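Local atomic coordinates of uncharacterized protein (Clostridium sporogenes, PDB entry 4Q0Y), a protein that is of unknown function but has a hot-dog, thioesterase-like fold. Residues F14-F19 / L90-V95; S37-I42 / N121-I126; I55-D60 / Y103-G108. All coordinates share one frame; numbering follows the deposited sequence.

Overall arrangement
Contact 1 is a buried aromatic cluster, in which the chain leaving strand 4-15 meets strand 83-95. Contact 2 pairs helix 33-44 with helix 117-126 and is only partly buried: apolar on the side turned to the sheet, charged at its outer margin. Contact 3 lies at the surface, where the loop after strand 52-55 rests on strand 102-106. Strands 83-95 and 102-106 are neighbours in one antiparallel sheet, so contacts 1 and 3 share it and are joined by the backbone bond of Leu94 with Tyr103. Leu91, Ile93 and Val95 bring strand 83-95 against the helices of contact 2. The salt bridge belongs to contact 2; a cadmium ion borders contact 3.

Contact 1 (F14-F19 / L90-V95); sequences FKFNSF and LLYILV
Phe16 sets the CD2-CE2-CZ side of its ring against Tyr92 and Leu94 of strand 83-95. Its CE2 touches Leu94 CD2 at 3.4 Å and Tyr92 CB at 3.6 Å, both reached obliquely to the ring, while the carbonyl oxygen of Ile93 stands at the ring edge, near its plane, 3.8 Å from Phe16 CD2. The Phe16 and Tyr92 rings are neither stacked nor edge-to-face: their centroids lie 5.9 Å apart with planes at 58°, and the two side chains cross at about a right angle. A chi1 of -161° puts Phe16 CG opposite the backbone N and brings CE2 to Tyr92 CB and Leu94 CD2.

Phe19 completes the group. Its backbone O approaches Tyr92 CE2 to 3.3 Å, and its ring edge meets Leu94, CE1 to CD1 4.2 Å. One face of the Phe19 ring receives Phe16 CE1, 3.6 Å above the plane and over its centre, so the two phenylalanines pack on each other as well as on the strand.

His71, on strand 68-80, stacks on Tyr92 and meets Phe16 edge-to-face. The Tyr92 hydroxyl is hydrogen-bonded to Ser107 OG, which anchors the far end of that ring.

Tyrosine suits position 92 because its ring can line the cluster while its polar tip keeps a partner; phenylalanine suits position 16, whose ring meets carbon atoms of Tyr92 and Leu94 and needs no polar partner. No hydrogen bond joins the two segments: ring and methyl packing alone sets the residues following strand 4-15 against the Tyr92 and Leu94 side of strand 83-95, with strand 68-80 between the two strands in the sheet.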
loop_
_atom_site.group_PDB
_atom_site.type_symbol
_atom_site.label_atom_id
_atom_site.label_comp_id
_atom_site.label_asym_id
_atom_site.label_seq_id
_atom_site.Cartn_x
_atom_site.Cartn_y
_atom_site.Cartn_z
ATOM N N PHE B 14 17.316 -5.366 14.247
ATOM C CA PHE B 14 18.071 -5.713 15.458
ATOM C C PHE B 14 17.594 -7.042 16.025
ATOM O O PHE B 14 16.435 -7.429 15.803
ATOM C CB PHE B 14 17.895 -4.649 16.538
ATOM C CG PHE B 14 18.301 -3.259 16.112
ATOM C CD1 PHE B 14 17.393 -2.429 15.395
ATOM C CD2 PHE B 14 19.557 -2.754 16.432
ATOM C CE1 PHE B 14 17.744 -1.143 15.008
ATOM C CE2 PHE B 14 19.904 -1.457 16.030
ATOM C CZ PHE B 14 19.002 -0.662 15.323
ATOM N N LYS B 15 18.465 -7.710 16.780
ATOM C CA LYS B 15 18.133 -8.982 17.393
ATOM C C LYS B 15 17.065 -8.787 18.460
ATOM O O LYS B 15 17.154 -7.868 19.262
ATOM C CB LYS B 15 19.368 -9.634 17.999
ATOM C CG LYS B 15 19.140 -11.031 18.513
ATOM C CD LYS B 15 20.481 -11.663 18.838
ATOM C CE LYS B 15 20.313 -13.044 19.378
ATOM N NZ LYS B 15 19.584 -13.935 18.437
ATOM N N PHE B 16 16.048 -9.643 18.452
ATOM C CA PHE B 16 14.967 -9.582 19.436
ATOM C C PHE B 16 15.515 -10.164 20.736
ATOM O O PHE B 16 15.544 -11.381 20.901
ATOM C CB PHE B 16 13.745 -10.357 18.903
ATOM C CG PHE B 16 12.447 -10.005 19.569
ATOM C CD1 PHE B 16 12.285 -10.126 20.958
ATOM C CD2 PHE B 16 11.350 -9.626 18.802
ATOM C CE1 PHE B 16 11.069 -9.822 21.559
ATOM C CE2 PHE B 16 10.117 -9.335 19.404
ATOM C CZ PHE B 16 9.997 -9.411 20.776
ATOM N N ASN B 17 15.975 -9.313 21.659
ATOM C CA ASN B 17 16.592 -9.785 22.925
ATOM C C ASN B 17 15.873 -9.298 24.191
ATOM O O ASN B 17 16.407 -9.419 25.292
ATOM C CB ASN B 17 18.087 -9.403 22.958
ATOM C CG ASN B 17 18.315 -7.906 22.951
ATOM O OD1 ASN B 17 17.374 -7.114 22.984
ATOM N ND2 ASN B 17 19.563 -7.510 22.800
ATOM N N SER B 18 14.689 -8.713 24.022
ATOM C CA SER B 18 13.932 -8.130 25.128
ATOM C C SER B 18 12.513 -7.831 24.680
ATOM O O SER B 18 12.286 -7.543 23.512
ATOM C CB SER B 18 14.582 -6.819 25.584
ATOM O OG SER B 18 13.873 -6.198 26.632
ATOM N N PHE B 19 11.566 -7.919 25.619
ATOM C CA PHE B 19 10.182 -7.450 25.401
ATOM C C PHE B 19 9.936 -6.059 26.014
ATOM O O PHE B 19 8.802 -5.584 25.987
ATOM C CB PHE B 19 9.172 -8.483 25.948
ATOM C CG PHE B 19 8.853 -9.589 24.982
ATOM C CD1 PHE B 19 7.828 -9.431 24.054
ATOM C CD2 PHE B 19 9.575 -10.789 25.003
ATOM C CE1 PHE B 19 7.527 -10.451 23.154
ATOM C CE2 PHE B 19 9.281 -11.818 24.100
ATOM C CZ PHE B 19 8.258 -11.639 23.169
ATOM N N LEU B 90 9.892 2.568 16.798
ATOM C CA LEU B 90 10.650 1.492 17.420
ATOM C C LEU B 90 9.626 0.387 17.691
ATOM O O LEU B 90 8.699 0.578 18.483
ATOM C CB LEU B 90 11.306 1.955 18.714
ATOM C CG LEU B 90 12.296 3.122 18.559
ATOM C CD1 LEU B 90 12.831 3.532 19.908
ATOM C CD2 LEU B 90 13.426 2.748 17.611
ATOM N N LEU B 91 9.766 -0.725 16.972
ATOM C CA LEU B 91 8.800 -1.816 17.012
ATOM C C LEU B 91 9.464 -3.123 17.381
ATOM O O LEU B 91 10.616 -3.362 17.046
ATOM C CB LEU B 91 8.127 -1.974 15.661
ATOM C CG LEU B 91 7.555 -0.723 14.986
ATOM C CD1 LEU B 91 7.096 -1.080 13.584
ATOM C CD2 LEU B 91 6.412 -0.166 15.809
ATOM N N TYR B 92 8.694 -3.993 18.038
ATOM C CA TYR B 92 9.027 -5.430 18.148
ATOM C C TYR B 92 8.118 -6.130 17.157
ATOM O O TYR B 92 6.910 -5.869 17.139
ATOM C CB TYR B 92 8.805 -5.989 19.567
ATOM C CG TYR B 92 9.250 -5.080 20.719
ATOM C CD1 TYR B 92 10.438 -4.315 20.649
ATOM C CD2 TYR B 92 8.523 -5.043 21.903
ATOM C CE1 TYR B 92 10.837 -3.497 21.698
ATOM C CE2 TYR B 92 8.917 -4.227 22.964
ATOM C CZ TYR B 92 10.069 -3.454 22.853
ATOM O OH TYR B 92 10.475 -2.662 23.895
ATOM N N ILE B 93 8.675 -7.032 16.349
ATOM C CA ILE B 93 7.864 -7.748 15.360
ATOM C C ILE B 93 8.070 -9.246 15.503
ATOM O O ILE B 93 9.204 -9.690 15.667
ATOM C CB ILE B 93 8.103 -7.211 13.924
ATOM C CG1 ILE B 93 7.024 -7.714 12.980
ATOM C CG2 ILE B 93 9.493 -7.564 13.404
ATOM C CD1 ILE B 93 6.825 -6.825 11.772
ATOM N N LEU B 94 6.948 -9.983 15.517
ATOM C CA LEU B 94 6.930 -11.440 15.635
ATOM C C LEU B 94 6.146 -11.943 14.437
ATOM O O LEU B 94 4.944 -11.692 14.339
ATOM C CB LEU B 94 6.255 -11.831 16.937
ATOM C CG LEU B 94 6.911 -11.332 18.214
ATOM C CD1 LEU B 94 5.977 -11.579 19.399
ATOM C CD2 LEU B 94 8.262 -11.991 18.420
ATOM N N VAL B 95 6.827 -12.607 13.507
ATOM C CA VAL B 95 6.257 -12.953 12.198
ATOM C C VAL B 95 6.060 -14.460 12.065
ATOM O O VAL B 95 7.043 -15.210 12.094
ATOM C CB VAL B 95 7.139 -12.468 11.019
ATOM C CG1 VAL B 95 6.519 -12.812 9.659
ATOM C CG2 VAL B 95 7.406 -10.975 11.111
#

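Contact 2 (S37-I42 / N121-I126); sequences SKFKVI and NILKEI
Lys38 and Glu125 both set CG anti to the carbonyl carbon (chi1 -70° for Lys38) and run extended beyond it, so each spans outward from its helix until the two chains cross at about a right angle. There Lys38 NZ donates to Glu125 OE1 over 2.8 Å, approaching from above the carboxylate, 39° out of its plane. Lys38 NZ also forms a salt bridge with Glu34 OE2, one turn earlier on its own helix, so the ammonium is shared between two carboxylates; this would be expected to favour its charged form.

Beneath the salt bridge the interface is apolar. Lys38 CB already belongs to it, 3.8 Å from Ile122 CG2. Ile42 sends CD1 across to Leu123 CD2 at 3.8 Å and to Ile122 CG2 at 3.9 Å, sliding past Ile122 in the opposite direction. Ile126 CD1 lies against the base of Phe39, 3.9 Å from its CB, while Leu123 CD2 meets the ring edge in plane, 3.9 Å from Phe39 CE1. Phe39 and Leu123 continue inward to Ile93 of strand 83-95.

The local axes approach to 9.9 Å, at 143° between their directions. Isoleucine suits the interface because one branch can cross, CD1 from Ile42 and Ile126 or CG2 from Ile122, while Ile42 CG2 turns to Ile104; lysine suits the margin because its methylenes pack while its amine reaches out. Ser37 OG bonds Thr48 and Lys40 NZ bonds Glu4 of the second subunit, Lys40 NZ also Ser6 O of its own chain. Helices packed over an antiparallel sheet are consistent with the hot-dog fold; here methyl contacts hold the pair, with the Lys38-Glu125 salt bridge at its outer rim.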
loop_
_atom_site.group_PDB
_atom_site.type_symbol
_atom_site.label_atom_id
_atom_site.label_comp_id
_atom_site.label_asym_id
_atom_site.label_seq_id
_atom_site.Cartn_x
_atom_site.Cartn_y
_atom_site.Cartn_z
ATOM N N SER B 37 7.903 -0.462 0.489
ATOM C CA SER B 37 6.533 -0.126 0.039
ATOM C C SER B 37 5.490 -1.057 0.677
ATOM O O SER B 37 4.488 -0.586 1.204
ATOM C CB SER B 37 6.436 -0.192 -1.493
ATOM O OG SER B 37 5.098 -0.146 -2.001
ATOM N N LYS B 38 5.774 -2.366 0.687
ATOM C CA LYS B 38 4.873 -3.322 1.334
ATOM C C LYS B 38 4.727 -3.081 2.849
ATOM O O LYS B 38 3.596 -3.123 3.395
ATOM C CB LYS B 38 5.305 -4.749 1.062
ATOM C CG LYS B 38 5.111 -5.199 -0.369
ATOM C CD LYS B 38 5.858 -6.496 -0.614
ATOM C CE LYS B 38 5.723 -7.015 -2.008
ATOM N NZ LYS B 38 6.470 -8.296 -2.208
ATOM N N PHE B 39 5.824 -2.751 3.523
ATOM C CA PHE B 39 5.754 -2.449 4.977
ATOM C C PHE B 39 4.995 -1.147 5.254
ATOM O O PHE B 39 4.216 -1.071 6.207
ATOM C CB PHE B 39 7.123 -2.400 5.617
ATOM C CG PHE B 39 7.077 -2.510 7.121
ATOM C CD1 PHE B 39 6.681 -3.702 7.711
ATOM C CD2 PHE B 39 7.333 -1.415 7.927
ATOM C CE1 PHE B 39 6.590 -3.803 9.097
ATOM C CE2 PHE B 39 7.267 -1.505 9.314
ATOM C CZ PHE B 39 6.890 -2.701 9.897
ATOM N N LYS B 40 5.178 -0.146 4.396
ATOM C CA LYS B 40 4.421 1.122 4.504
ATOM C C LYS B 40 2.921 0.860 4.508
ATOM O O LYS B 40 2.188 1.422 5.323
ATOM C CB LYS B 40 4.767 2.087 3.363
ATOM C CG LYS B 40 4.071 3.445 3.478
ATOM C CD LYS B 40 4.326 4.326 2.252
ATOM C CE LYS B 40 3.102 4.515 1.392
ATOM N NZ LYS B 40 3.333 5.505 0.304
ATOM N N VAL B 41 2.471 0.051 3.553
ATOM C CA VAL B 41 1.055 -0.236 3.379
ATOM C C VAL B 41 0.479 -0.867 4.660
ATOM O O VAL B 41 -0.572 -0.441 5.140
ATOM C CB VAL B 41 0.804 -1.111 2.138
ATOM C CG1 VAL B 41 -0.608 -1.679 2.114
ATOM C CG2 VAL B 41 1.065 -0.281 0.872
ATOM N N ILE B 42 1.203 -1.836 5.232
ATOM C CA ILE B 42 0.799 -2.443 6.518
ATOM C C ILE B 42 0.710 -1.386 7.624
ATOM O O ILE B 42 -0.326 -1.299 8.304
ATOM C CB ILE B 42 1.753 -3.582 6.941
ATOM C CG1 ILE B 42 1.543 -4.762 5.996
ATOM C CG2 ILE B 42 1.537 -3.966 8.419
ATOM C CD1 ILE B 42 2.611 -5.825 6.092
ATOM N N ASN B 121 2.129 -13.353 5.275
ATOM C CA ASN B 121 2.790 -13.750 4.030
ATOM C C ASN B 121 3.615 -12.577 3.458
ATOM O O ASN B 121 4.771 -12.752 3.036
ATOM C CB ASN B 121 1.751 -14.299 3.030
ATOM C CG ASN B 121 1.106 -15.619 3.492
ATOM O OD1 ASN B 121 1.600 -16.316 4.387
ATOM N ND2 ASN B 121 -0.010 -15.957 2.878
ATOM N N ILE B 122 3.045 -11.373 3.524
ATOM C CA ILE B 122 3.743 -10.146 3.095
ATOM C C ILE B 122 4.961 -9.875 4.014
ATOM O O ILE B 122 6.047 -9.564 3.527
ATOM C CB ILE B 122 2.786 -8.931 3.036
ATOM C CG1 ILE B 122 1.711 -9.151 1.967
ATOM C CG2 ILE B 122 3.546 -7.625 2.777
ATOM C CD1 ILE B 122 0.515 -8.235 2.117
ATOM N N LEU B 123 4.773 -9.991 5.330
ATOM C CA LEU B 123 5.868 -9.800 6.286
ATOM C C LEU B 123 7.006 -10.785 6.081
ATOM O O LEU B 123 8.175 -10.398 6.171
ATOM C CB LEU B 123 5.373 -9.855 7.727
ATOM C CG LEU B 123 4.495 -8.670 8.142
ATOM C CD1 LEU B 123 3.818 -8.999 9.465
ATOM C CD2 LEU B 123 5.284 -7.378 8.239
ATOM N N LYS B 124 6.656 -12.036 5.760
ATOM C CA LYS B 124 7.663 -13.047 5.385
ATOM C C LYS B 124 8.487 -12.648 4.158
ATOM O O LYS B 124 9.692 -12.872 4.142
ATOM C CB LYS B 124 7.043 -14.437 5.228
ATOM C CG LYS B 124 6.615 -15.007 6.581
ATOM C CD LYS B 124 5.697 -16.215 6.517
ATOM C CE LYS B 124 6.333 -17.406 5.837
ATOM N NZ LYS B 124 5.415 -18.585 5.915
ATOM N N GLU B 125 7.850 -12.003 3.174
ATOM C CA GLU B 125 8.567 -11.468 2.008
ATOM C C GLU B 125 9.527 -10.336 2.404
ATOM O O GLU B 125 10.680 -10.297 1.937
ATOM C CB GLU B 125 7.614 -10.982 0.905
ATOM C CG GLU B 125 6.828 -12.112 0.266
ATOM C CD GLU B 125 5.631 -11.670 -0.559
ATOM O OE1 GLU B 125 5.391 -10.455 -0.734
ATOM O OE2 GLU B 125 4.898 -12.581 -0.995
ATOM N N ILE B 126 9.043 -9.427 3.241
ATOM C CA ILE B 126 9.825 -8.258 3.677
ATOM C C ILE B 126 11.069 -8.662 4.494
ATOM O O ILE B 126 12.175 -8.103 4.270
ATOM C CB ILE B 126 8.985 -7.276 4.517
ATOM C CG1 ILE B 126 7.880 -6.675 3.653
ATOM C CG2 ILE B 126 9.846 -6.170 5.142
ATOM C CD1 ILE B 126 6.724 -6.116 4.456
#

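Contact 3 (I55-D60 / Y103-G108). With CD (cadmium ion), chain J.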
loop_
_atom_site.group_PDB
_atom_site.type_symbol
_atom_site.label_atom_id
_atom_site.label_comp_id
_atom_site.label_asym_id
_atom_site.label_seq_id
_atom_site.Cartn_x
_atom_site.Cartn_y
_atom_site.Cartn_z
ATOM N N ILE B 55 -4.860 -5.221 19.789
ATOM C CA ILE B 55 -4.995 -6.228 20.852
ATOM C C ILE B 55 -4.131 -5.847 22.032
ATOM O O ILE B 55 -3.222 -5.017 21.901
ATOM C CB ILE B 55 -4.521 -7.624 20.381
ATOM C CG1 ILE B 55 -3.094 -7.593 19.815
ATOM C CG2 ILE B 55 -5.471 -8.175 19.358
ATOM C CD1 ILE B 55 -2.383 -8.918 19.958
ATOM N N GLU B 56 -4.346 -6.514 23.157
ATOM C CA GLU B 56 -3.452 -6.296 24.286
ATOM C C GLU B 56 -2.095 -6.940 23.945
ATOM O O GLU B 56 -2.027 -7.864 23.137
ATOM C CB GLU B 56 -4.093 -6.821 25.574
ATOM C CG GLU B 56 -4.059 -8.321 25.655
ATOM C CD GLU B 56 -5.069 -8.927 26.596
ATOM O OE1 GLU B 56 -6.159 -8.384 26.892
ATOM O OE2 GLU B 56 -4.733 -10.009 27.085
ATOM N N VAL B 57 -1.032 -6.452 24.560
ATOM C CA VAL B 57 0.305 -6.979 24.289
ATOM C C VAL B 57 0.312 -8.485 24.684
ATOM O O VAL B 57 -0.156 -8.814 25.756
ATOM C CB VAL B 57 1.410 -6.221 25.068
ATOM C CG1 VAL B 57 2.796 -6.806 24.776
ATOM C CG2 VAL B 57 1.412 -4.734 24.726
ATOM N N PRO B 58 0.773 -9.376 23.793
ATOM C CA PRO B 58 0.861 -10.794 24.136
ATOM C C PRO B 58 2.080 -10.998 25.071
ATOM O O PRO B 58 3.188 -11.296 24.604
ATOM C CB PRO B 58 1.070 -11.462 22.783
ATOM C CG PRO B 58 1.742 -10.431 21.957
ATOM C CD PRO B 58 1.235 -9.113 22.414
ATOM N N LYS B 59 1.866 -10.845 26.376
ATOM C CA LYS B 59 2.976 -10.803 27.354
ATOM C C LYS B 59 3.719 -12.128 27.478
ATOM O O LYS B 59 4.870 -12.116 27.920
ATOM C CB LYS B 59 2.466 -10.416 28.740
ATOM C CG LYS B 59 1.919 -8.996 28.870
ATOM C CD LYS B 59 1.646 -8.731 30.348
ATOM C CE LYS B 59 0.887 -7.439 30.638
ATOM N NZ LYS B 59 1.376 -6.259 29.872
ATOM N N ASP B 60 3.076 -13.240 27.112
ATOM C CA ASP B 60 3.698 -14.578 27.204
ATOM C C ASP B 60 4.217 -15.089 25.858
ATOM O O ASP B 60 4.605 -16.257 25.739
ATOM C CB ASP B 60 2.722 -15.569 27.785
ATOM C CG ASP B 60 2.278 -15.191 29.177
ATOM O OD1 ASP B 60 3.137 -14.845 30.003
ATOM O OD2 ASP B 60 1.062 -15.229 29.463
ATOM N N TYR B 103 2.569 -10.396 14.931
ATOM C CA TYR B 103 2.349 -9.328 15.910
ATOM C C TYR B 103 3.323 -8.178 15.699
ATOM O O TYR B 103 4.496 -8.399 15.436
ATOM C CB TYR B 103 2.516 -9.838 17.320
ATOM C CG TYR B 103 1.536 -10.938 17.663
ATOM C CD1 TYR B 103 1.800 -12.266 17.320
ATOM C CD2 TYR B 103 0.341 -10.654 18.280
ATOM C CE1 TYR B 103 0.885 -13.283 17.608
ATOM C CE2 TYR B 103 -0.581 -11.661 18.589
ATOM C CZ TYR B 103 -0.299 -12.967 18.252
ATOM O OH TYR B 103 -1.227 -13.949 18.539
ATOM N N ILE B 104 2.809 -6.954 15.864
ATOM C CA ILE B 104 3.621 -5.737 15.903
ATOM C C ILE B 104 3.342 -5.053 17.249
ATOM O O ILE B 104 2.180 -4.819 17.577
ATOM C CB ILE B 104 3.283 -4.787 14.740
ATOM C CG1 ILE B 104 3.700 -5.451 13.413
ATOM C CG2 ILE B 104 3.963 -3.419 14.934
ATOM C CD1 ILE B 104 3.182 -4.758 12.172
ATOM N N ILE B 105 4.397 -4.775 18.020
ATOM C CA ILE B 105 4.287 -4.114 19.318
ATOM C C ILE B 105 5.077 -2.810 19.236
ATOM O O ILE B 105 6.203 -2.804 18.771
ATOM C CB ILE B 105 4.869 -5.004 20.445
ATOM C CG1 ILE B 105 4.139 -6.359 20.525
ATOM C CG2 ILE B 105 4.839 -4.285 21.799
ATOM C CD1 ILE B 105 4.892 -7.396 21.338
ATOM N N PHE B 106 4.501 -1.724 19.726
ATOM C CA PHE B 106 5.197 -0.426 19.719
ATOM C C PHE B 106 6.022 -0.363 21.001
ATOM O O PHE B 106 5.462 -0.368 22.088
ATOM C CB PHE B 106 4.197 0.720 19.602
ATOM C CG PHE B 106 3.647 0.898 18.213
ATOM C CD1 PHE B 106 2.715 0.014 17.702
ATOM C CD2 PHE B 106 4.099 1.919 17.396
ATOM C CE1 PHE B 106 2.240 0.142 16.412
ATOM C CE2 PHE B 106 3.623 2.062 16.095
ATOM C CZ PHE B 106 2.678 1.184 15.608
ATOM N N SER B 107 7.349 -0.333 20.855
ATOM C CA SER B 107 8.316 -0.335 21.962
ATOM C C SER B 107 8.049 0.821 22.918
ATOM O O SER B 107 7.782 1.949 22.475
ATOM C CB SER B 107 9.760 -0.203 21.443
ATOM O OG SER B 107 10.685 -0.186 22.528
ATOM N N GLY B 108 8.093 0.530 24.215
ATOM C CA GLY B 108 7.844 1.508 25.248
ATOM C C GLY B 108 6.373 1.839 25.463
ATOM O O GLY B 108 6.070 2.814 26.146
HETATM CD CD CD J . 1.968 -14.647 32.088
HETATM O O HOH W 1 -0.333 -15.292 32.352
HETATM O O HOH W 2 1.836 -12.254 31.895
#
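The Tyr103 ring is met at its edge, in plane, by Ile55 CD1, 3.6 Å from Tyr103 CE2. Pro58 comes to it obliquely, Pro58 CG lying 3.9 Å from Tyr103 CD2. The two side chains come from different directions: Ile55 crosses the tyrosine at about a right angle, whereas the pyrrolidine ring of Pro58 slides past it the opposite way. Ile55 holds CG1 between its backbone N and carbonyl carbon (chi1 54°), an uncommon choice for isoleucine that nonetheless delivers CD1 to the ring. Val114, on the strand between 52-55 and 102-106, touches both Ile55 and Tyr103 and continues the patch.

Two residues on, Ile105 points to the same side of its strand as Tyr103. Ile105 CD1 reaches Val57 CG1 at 4.1 Å. The same Ile105 CD1 meets the CD corner of the Pro58 ring at 4.2 Å. Alternation along the strand sends Ile104 to the opposite side, where it packs on Ile93. Pro58 centres an inverse gamma turn, a tight bend that proline suits because its ring already restricts phi; the bend lets the loop lay its apolar atoms on the strand and then depart.

Beyond the turn Asp60 binds a cadmium ion through OD1 at 2.4 Å. Two waters also bind the ion, each at 2.4 Å, and one of them donates a 3.2 Å hydrogen bond to Asp60 OD2. Thus the loop after strand 52-55, an outermost strand of the chain's sheet, covers strand 102-106, two places in. Without a hydrogen bond between the segments, it rests there on modest apolar contacts, its exposed end, where Asp60 holds a cadmium ion in this crystal, turned away from the strand.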